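Local atomic coordinates of pyruvate kinase 1 (Trypanosoma brucei brucei, PDB entry 4KCW), a protein that catalyses the transfer of phosphate from phosphoenolpyruvate to ADP, giving pyruvate and ATP in the last step of glycolysis. Residues A[25-30]-A[327-332]; A[258-263]-A[294-299]. All blocks are in the same frame, centred on the assembly; numbering follows the deposited sequence.

Contact 1. Residues A[25-30]-A[327-332]; sequences VCTIGP and CVMLSG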
ATOM      1  N   VAL A  25     -19.853 -21.547 -20.719  1.00 23.42           N
ATOM      2  CA  VAL A  25     -20.986 -21.495 -21.652  1.00 23.25           C
ATOM      3  C   VAL A  25     -20.637 -22.296 -22.911  1.00 23.93           C
ATOM      4  O   VAL A  25     -19.560 -22.129 -23.464  1.00 25.31           O
ATOM      5  CB  VAL A  25     -21.307 -20.026 -22.034  1.00 23.34           C
ATOM      6  CG1 VAL A  25     -22.562 -19.933 -22.909  1.00 23.02           C
ATOM      7  CG2 VAL A  25     -21.477 -19.181 -20.780  1.00 20.98           C
ATOM      8  N   CYS A  26     -21.497 -23.237 -23.299  1.00 24.03           N
ATOM      9  CA  CYS A  26     -21.269 -24.022 -24.533  1.00 26.50           C
ATOM     10  C   CYS A  26     -22.343 -23.776 -25.561  1.00 28.75           C
ATOM     11  O   CYS A  26     -23.529 -23.890 -25.262  1.00 29.97           O
ATOM     12  CB  CYS A  26     -21.206 -25.518 -24.240  1.00 25.99           C
ATOM     13  SG  CYS A  26     -20.031 -25.953 -22.941  1.00 31.24           S
ATOM     14  N   THR A  27     -21.925 -23.489 -26.789  1.00 29.53           N
ATOM     15  CA  THR A  27     -22.849 -23.385 -27.898  1.00 28.69           C
ATOM     16  C   THR A  27     -23.218 -24.765 -28.399  1.00 28.57           C
ATOM     17  O   THR A  27     -22.345 -25.581 -28.681  1.00 29.10           O
ATOM     18  CB  THR A  27     -22.236 -22.562 -29.039  1.00 30.11           C
ATOM     19  OG1 THR A  27     -21.758 -21.315 -28.511  1.00 29.26           O
ATOM     20  CG2 THR A  27     -23.280 -22.286 -30.159  1.00 27.05           C
ATOM     21  N   ILE A  28     -24.518 -25.046 -28.447  1.00 29.79           N
ATOM     22  CA  ILE A  28     -25.018 -26.319 -28.977  1.00 29.65           C
ATOM     23  C   ILE A  28     -25.114 -26.316 -30.498  1.00 31.77           C
ATOM     24  O   ILE A  28     -25.473 -25.302 -31.094  1.00 31.59           O
ATOM     25  CB  ILE A  28     -26.391 -26.686 -28.391  1.00 31.53           C
ATOM     26  CG1 ILE A  28     -26.411 -26.416 -26.883  1.00 30.67           C
ATOM     27  CG2 ILE A  28     -26.677 -28.159 -28.659  1.00 30.97           C
ATOM     28  CD1 ILE A  28     -25.277 -27.117 -26.142  1.00 29.45           C
ATOM     29  N   GLY A  29     -24.747 -27.447 -31.119  1.00 33.18           N
ATOM     30  CA  GLY A  29     -24.944 -27.679 -32.568  1.00 37.28           C
ATOM     31  C   GLY A  29     -25.100 -29.164 -32.906  1.00 41.17           C
ATOM     32  O   GLY A  29     -25.461 -29.969 -32.043  1.00 41.67           O
ATOM     33  N   PRO A  30     -24.795 -29.545 -34.156  1.00 43.88           N
ATOM     34  CA  PRO A  30     -24.867 -30.962 -34.588  1.00 46.11           C
ATOM     35  C   PRO A  30     -23.999 -31.942 -33.750  1.00 46.24           C
ATOM     36  O   PRO A  30     -24.467 -33.018 -33.393  1.00 49.48           O
ATOM     37  CB  PRO A  30     -24.390 -30.916 -36.059  1.00 44.11           C
ATOM     38  CG  PRO A  30     -23.906 -29.514 -36.296  1.00 53.36           C
ATOM     39  CD  PRO A  30     -24.623 -28.639 -35.295  1.00 47.61           C
ATOM     40  N   CYS A 327     -17.398 -15.957 -16.636  1.00 20.41           N
ATOM     41  CA  CYS A 327     -17.628 -17.084 -17.519  1.00 20.93           C
ATOM     42  C   CYS A 327     -16.701 -17.051 -18.672  1.00 21.29           C
ATOM     43  O   CYS A 327     -16.450 -15.976 -19.249  1.00 19.25           O
ATOM     44  CB  CYS A 327     -19.049 -17.062 -18.102  1.00 23.10           C
ATOM     45  SG  CYS A 327     -20.364 -17.122 -16.892  1.00 26.26           S
ATOM     46  N   VAL A 328     -16.439 -18.238 -19.200  1.00 21.83           N
ATOM     47  CA  VAL A 328     -15.805 -18.350 -20.490  1.00 23.14           C
ATOM     48  C   VAL A 328     -16.666 -19.194 -21.388  1.00 24.32           C
ATOM     49  O   VAL A 328     -17.495 -19.956 -20.903  1.00 23.67           O
ATOM     50  CB  VAL A 328     -14.390 -18.951 -20.365  1.00 23.90           C
ATOM     51  CG1 VAL A 328     -13.447 -17.892 -19.819  1.00 22.85           C
ATOM     52  CG2 VAL A 328     -14.407 -20.156 -19.422  1.00 22.88           C
ATOM     53  N   MET A 329     -16.598 -18.912 -22.687  1.00 25.51           N
ATOM     54  CA  MET A 329     -17.546 -19.451 -23.649  1.00 26.33           C
ATOM     55  C   MET A 329     -16.874 -20.289 -24.760  1.00 27.06           C
ATOM     56  O   MET A 329     -15.748 -19.996 -25.198  1.00 25.06           O
ATOM     57  CB  MET A 329     -18.342 -18.335 -24.281  1.00 26.73           C
ATOM     58  CG  MET A 329     -19.554 -18.825 -25.036  1.00 28.30           C
ATOM     59  SD  MET A 329     -20.612 -17.442 -25.527  1.00 31.98           S
ATOM     60  CE  MET A 329     -20.255 -17.382 -27.280  1.00 31.34           C
ATOM     61  N   LEU A 330     -17.597 -21.298 -25.236  1.00 25.57           N
ATOM     62  CA  LEU A 330     -17.174 -22.070 -26.395  1.00 25.29           C
ATOM     63  C   LEU A 330     -18.210 -21.937 -27.474  1.00 25.66           C
ATOM     64  O   LEU A 330     -19.421 -21.924 -27.190  1.00 27.30           O
ATOM     65  CB  LEU A 330     -17.012 -23.532 -26.028  1.00 23.34           C
ATOM     66  CG  LEU A 330     -15.912 -23.748 -25.008  1.00 22.70           C
ATOM     67  CD1 LEU A 330     -16.150 -25.009 -24.222  1.00 22.21           C
ATOM     68  CD2 LEU A 330     -14.553 -23.773 -25.696  1.00 23.00           C
ATOM     69  N   SER A 331     -17.754 -21.835 -28.713  1.00 25.82           N
ATOM     70  CA  SER A 331     -18.671 -21.657 -29.827  1.00 27.95           C
ATOM     71  C   SER A 331     -18.615 -22.803 -30.831  1.00 27.45           C
ATOM     72  O   SER A 331     -19.147 -23.874 -30.563  1.00 26.28           O
ATOM     73  CB  SER A 331     -18.481 -20.289 -30.476  1.00 28.00           C
ATOM     74  OG  SER A 331     -19.001 -19.293 -29.603  1.00 29.29           O
ATOM     75  N   GLY A 332     -17.922 -22.601 -31.949  1.00 27.59           N
ATOM     76  CA  GLY A 332     -17.607 -23.698 -32.860  1.00 28.42           C
ATOM     77  C   GLY A 332     -17.093 -24.954 -32.168  1.00 31.78           C
ATOM     78  O   GLY A 332     -17.418 -26.078 -32.586  1.00 36.89           O
TER

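Contact 2. Residues A[258-263]-A[294-299]; sequences GIMVAR and ICATQM. With OXL (oxalate ion), chain E.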
ATOM      1  N   GLY A 258     -25.806  -7.961 -17.669  1.00 25.83           N
ATOM      2  CA  GLY A 258     -24.467  -8.519 -17.851  1.00 24.85           C
ATOM      3  C   GLY A 258     -23.980  -8.261 -19.269  1.00 25.62           C
ATOM      4  O   GLY A 258     -24.737  -7.785 -20.120  1.00 27.26           O
ATOM      5  N   ILE A 259     -22.772  -8.723 -19.560  1.00 24.13           N
ATOM      6  CA  ILE A 259     -22.066  -8.351 -20.765  1.00 23.87           C
ATOM      7  C   ILE A 259     -21.313  -9.559 -21.270  1.00 25.09           C
ATOM      8  O   ILE A 259     -20.788 -10.379 -20.472  1.00 25.53           O
ATOM      9  CB  ILE A 259     -21.032  -7.240 -20.477  1.00 24.99           C
ATOM     10  CG1 ILE A 259     -21.731  -5.929 -20.126  1.00 23.91           C
ATOM     11  CG2 ILE A 259     -20.069  -7.058 -21.652  1.00 23.18           C
ATOM     12  CD1 ILE A 259     -22.631  -5.427 -21.224  1.00 24.77           C
ATOM     13  N   MET A 260     -21.343  -9.738 -22.584  1.00 24.84           N
ATOM     14  CA  MET A 260     -20.392 -10.604 -23.245  1.00 25.05           C
ATOM     15  C   MET A 260     -19.422  -9.787 -24.085  1.00 24.74           C
ATOM     16  O   MET A 260     -19.835  -8.903 -24.843  1.00 24.95           O
ATOM     17  CB  MET A 260     -21.103 -11.584 -24.140  1.00 26.64           C
ATOM     18  CG  MET A 260     -20.149 -12.539 -24.820  1.00 27.34           C
ATOM     19  SD  MET A 260     -20.963 -13.457 -26.121  1.00 34.86           S
ATOM     20  CE  MET A 260     -22.285 -14.303 -25.243  1.00 26.48           C
ATOM     21  N   VAL A 261     -18.133 -10.049 -23.909  1.00 22.79           N
ATOM     22  CA  VAL A 261     -17.137  -9.591 -24.855  1.00 22.74           C
ATOM     23  C   VAL A 261     -17.099 -10.544 -26.015  1.00 23.48           C
ATOM     24  O   VAL A 261     -16.568 -11.650 -25.908  1.00 25.40           O
ATOM     25  CB  VAL A 261     -15.740  -9.554 -24.228  1.00 21.72           C
ATOM     26  CG1 VAL A 261     -14.752  -8.887 -25.179  1.00 20.43           C
ATOM     27  CG2 VAL A 261     -15.786  -8.846 -22.891  1.00 19.13           C
ATOM     28  N   ALA A 262     -17.734 -10.148 -27.098  1.00 24.16           N
ATOM     29  CA  ALA A 262     -17.896 -11.006 -28.263  1.00 24.57           C
ATOM     30  C   ALA A 262     -16.728 -10.797 -29.202  1.00 24.93           C
ATOM     31  O   ALA A 262     -16.822 -10.021 -30.151  1.00 25.57           O
ATOM     32  CB  ALA A 262     -19.211 -10.668 -28.973  1.00 25.14           C
ATOM     33  N   ARG A 263     -15.617 -11.477 -28.933  1.00 25.71           N
ATOM     34  CA  ARG A 263     -14.350 -11.105 -29.533  1.00 23.27           C
ATOM     35  C   ARG A 263     -14.299 -11.367 -31.020  1.00 24.73           C
ATOM     36  O   ARG A 263     -13.587 -10.671 -31.747  1.00 24.42           O
ATOM     37  CB  ARG A 263     -13.214 -11.776 -28.812  1.00 23.63           C
ATOM     38  CG  ARG A 263     -13.179 -11.388 -27.333  1.00 23.05           C
ATOM     39  CD  ARG A 263     -11.932 -11.901 -26.668  1.00 21.05           C
ATOM     40  NE  ARG A 263     -11.849 -13.321 -26.843  1.00 22.07           N
ATOM     41  CZ  ARG A 263     -10.844 -14.052 -26.410  1.00 23.76           C
ATOM     42  NH1 ARG A 263      -9.825 -13.463 -25.795  1.00 24.97           N
ATOM     43  NH2 ARG A 263     -10.829 -15.357 -26.638  1.00 22.68           N
ATOM     44  N   ILE A 294     -18.969 -12.384 -19.629  1.00 23.21           N
ATOM     45  CA  ILE A 294     -18.614 -13.585 -20.325  1.00 21.66           C
ATOM     46  C   ILE A 294     -17.598 -13.216 -21.362  1.00 22.28           C
ATOM     47  O   ILE A 294     -17.810 -12.299 -22.149  1.00 25.50           O
ATOM     48  CB  ILE A 294     -19.821 -14.158 -21.046  1.00 21.98           C
ATOM     49  CG1 ILE A 294     -20.973 -14.377 -20.072  1.00 22.93           C
ATOM     50  CG2 ILE A 294     -19.452 -15.435 -21.761  1.00 22.41           C
ATOM     51  CD1 ILE A 294     -22.205 -14.931 -20.753  1.00 23.02           C
ATOM     52  N   CYS A 295     -16.452 -13.863 -21.305  1.00 22.67           N
ATOM     53  CA  CYS A 295     -15.505 -13.788 -22.359  1.00 24.38           C
ATOM     54  C   CYS A 295     -15.767 -14.877 -23.408  1.00 25.11           C
ATOM     55  O   CYS A 295     -15.930 -16.038 -23.067  1.00 27.92           O
ATOM     56  CB  CYS A 295     -14.116 -13.924 -21.795  1.00 24.73           C
ATOM     57  SG  CYS A 295     -12.857 -13.600 -23.029  1.00 32.00           S
ATOM     58  N   ALA A 296     -15.737 -14.502 -24.687  1.00 26.40           N
ATOM     59  CA  ALA A 296     -16.175 -15.395 -25.765  1.00 26.65           C
ATOM     60  C   ALA A 296     -15.267 -15.383 -27.014  1.00 29.01           C
ATOM     61  O   ALA A 296     -14.689 -14.349 -27.375  1.00 32.17           O
ATOM     62  CB  ALA A 296     -17.614 -15.105 -26.150  1.00 24.97           C
ATOM     63  N   THR A 297     -15.075 -16.574 -27.588  1.00 27.78           N
ATOM     64  CA  THR A 297     -14.815 -16.776 -29.012  1.00 27.27           C
ATOM     65  C   THR A 297     -13.365 -17.139 -29.327  1.00 28.13           C
ATOM     66  O   THR A 297     -12.445 -16.385 -29.029  1.00 28.74           O
ATOM     67  CB  THR A 297     -15.270 -15.612 -29.892  1.00 28.54           C
ATOM     68  OG1 THR A 297     -16.705 -15.471 -29.805  1.00 28.11           O
ATOM     69  CG2 THR A 297     -14.868 -15.879 -31.361  1.00 24.34           C
ATOM     70  N   GLN A 298     -13.181 -18.310 -29.931  1.00 26.45           N
ATOM     71  CA  GLN A 298     -11.868 -18.775 -30.339  1.00 29.06           C
ATOM     72  C   GLN A 298     -10.944 -18.998 -29.148  1.00 28.85           C
ATOM     73  O   GLN A 298      -9.723 -19.040 -29.311  1.00 31.94           O
ATOM     74  CB  GLN A 298     -11.219 -17.808 -31.324  1.00 27.48           C
ATOM     75  CG  GLN A 298     -11.924 -17.699 -32.658  1.00 28.57           C
ATOM     76  CD  GLN A 298     -11.103 -16.913 -33.681  1.00 32.92           C
ATOM     77  OE1 GLN A 298     -10.310 -16.034 -33.328  1.00 31.92           O
ATOM     78  NE2 GLN A 298     -11.220 -17.296 -34.936  1.00 36.78           N
ATOM     79  N   MET A 299     -11.526 -19.210 -27.969  1.00 25.97           N
ATOM     80  CA  MET A 299     -10.738 -19.483 -26.760  1.00 25.48           C
ATOM     81  C   MET A 299      -9.938 -20.796 -26.825  1.00 23.88           C
ATOM     82  O   MET A 299      -8.783 -20.820 -26.456  1.00 23.63           O
ATOM     83  CB  MET A 299     -11.604 -19.406 -25.503  1.00 25.29           C
ATOM     84  CG  MET A 299     -12.343 -18.068 -25.361  1.00 27.91           C
ATOM     85  SD  MET A 299     -12.726 -17.609 -23.651  1.00 32.54           S
ATOM     86  CE  MET A 299     -11.107 -17.148 -23.037  1.00 26.16           C
TER
HETATM   87  C1  OXL E1003     -20.091 -13.609 -31.143  1.00 48.60           C
HETATM   88  C2  OXL E1003     -18.699 -13.093 -31.576  1.00 44.84           C
HETATM   89  O1  OXL E1003     -20.204 -14.367 -30.120  1.00 46.88           O
HETATM   90  O2  OXL E1003     -18.685 -12.340 -32.588  1.00 33.87           O
HETATM   91  O3  OXL E1003     -21.052 -13.149 -31.805  1.00 43.36           O
HETATM   92  O4  OXL E1003     -17.679 -13.401 -30.880  1.00 41.73           O

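Contact 1. Residues A[25-30]-A[327-332]
Met329 lies against Val25 on the inner face of two parallel strands. Met329 CB sits 4.1 Å from Val25 O. Met329 CG is anti to the backbone N (chi1 -166°) and comes to 3.7 Å from Val25 CB. Met329 SD then passes Val25 CG1 at 4.1 Å. The chain bends at the CG-SD bond, which carries Met329 CE on past Val25 to a loose approach, 4.4 Å from Thr27 OG1. The end of this side chain also nears the bound oxalate. On the other face Cys26 SG meets Leu330 CD1 at 4.2 Å, and both residues pack on Val344 of helix 340-357.

The backbones are joined by Val25 N to Val328 O (2.9 Å) and Leu330 N to Val25 O (2.8 Å). Leu330 O takes two donors from Thr27. The backbone N comes in tilted 33° from the carbonyl plane. The hydroxyl Thr27 OG1, 2.8 Å from Leu330 O, lies in that plane on a lone pair. Arg50 NH1 is hydrogen-bonded to the same OG1, so the hydroxyl links strand 46-52 to the pair. This is the parallel seam between the first and last strands that closes a TIM barrel.

Contact 2. Residues A[258-263]-A[294-299]
Arg263 and Thr297 meet beside the bound oxalate. Thr297 OG1 donates a hydrogen bond to oxalate O4 at 2.5 Å. Ala262 CB rests 3.6 Å from oxalate C2. Lys239 NZ and the backbone N atoms of Gly264 and Asp265 are also hydrogen-bonded to the ion.

Arg263 ties the loop after strand 293-296 into place. Arg263 NE donates a hydrogen bond to Ala296 O at 3.1 Å, from above the carbonyl plane. Arg263 NH2 donates another to Thr297 O, also 3.1 Å away, so the loop backbone next to the ligand-binding hydroxyl is held directly. The bend at chi3 (-56°) brings the guanidinium to both carbonyls. Cys295 SG lies over one face of that group, offset toward its rim. Met299 CG comes obliquely to 3.4 Å from Arg263 NH2. The same NH2 forms a salt bridge with Asp316, NH1 is hydrogen-bonded to Gln279, and Arg311 of the second subunit donates hydrogen bonds to Arg263 O and Gln298 OE1.

Behind this the strands run parallel, with Val261 N hydrogen-bonded to Ile294 O at 2.9 Å. Met260 SD packs on Ala296 CB at 3.7 Å. Strands 235-240 and 327-330 flank the pair in the barrel, and helices 275-289 and 311-323 pack outside it.

In the fold
Both contacts are buried and join neighbouring parallel strands of one eight-stranded barrel. Contact 2 is nested within the loop that contact 1 closes. Strands 327-330 and 293-296 are adjacent, so the two share a border: Cys327 O probably accepts a hydrogen bond from Cys295 N at 2.9 Å. Inside the barrel Met329 SD of contact 1 packs 3.6 Å from Met260 CE of contact 2. Their chemistry differs. Contact 1 is mainly backbone ladder and apolar packing, with one threonine hydroxyl, and touches no other chain. Contact 2 adds an arginine network and a direct ligand bond, and both of its segments reach the second subunit.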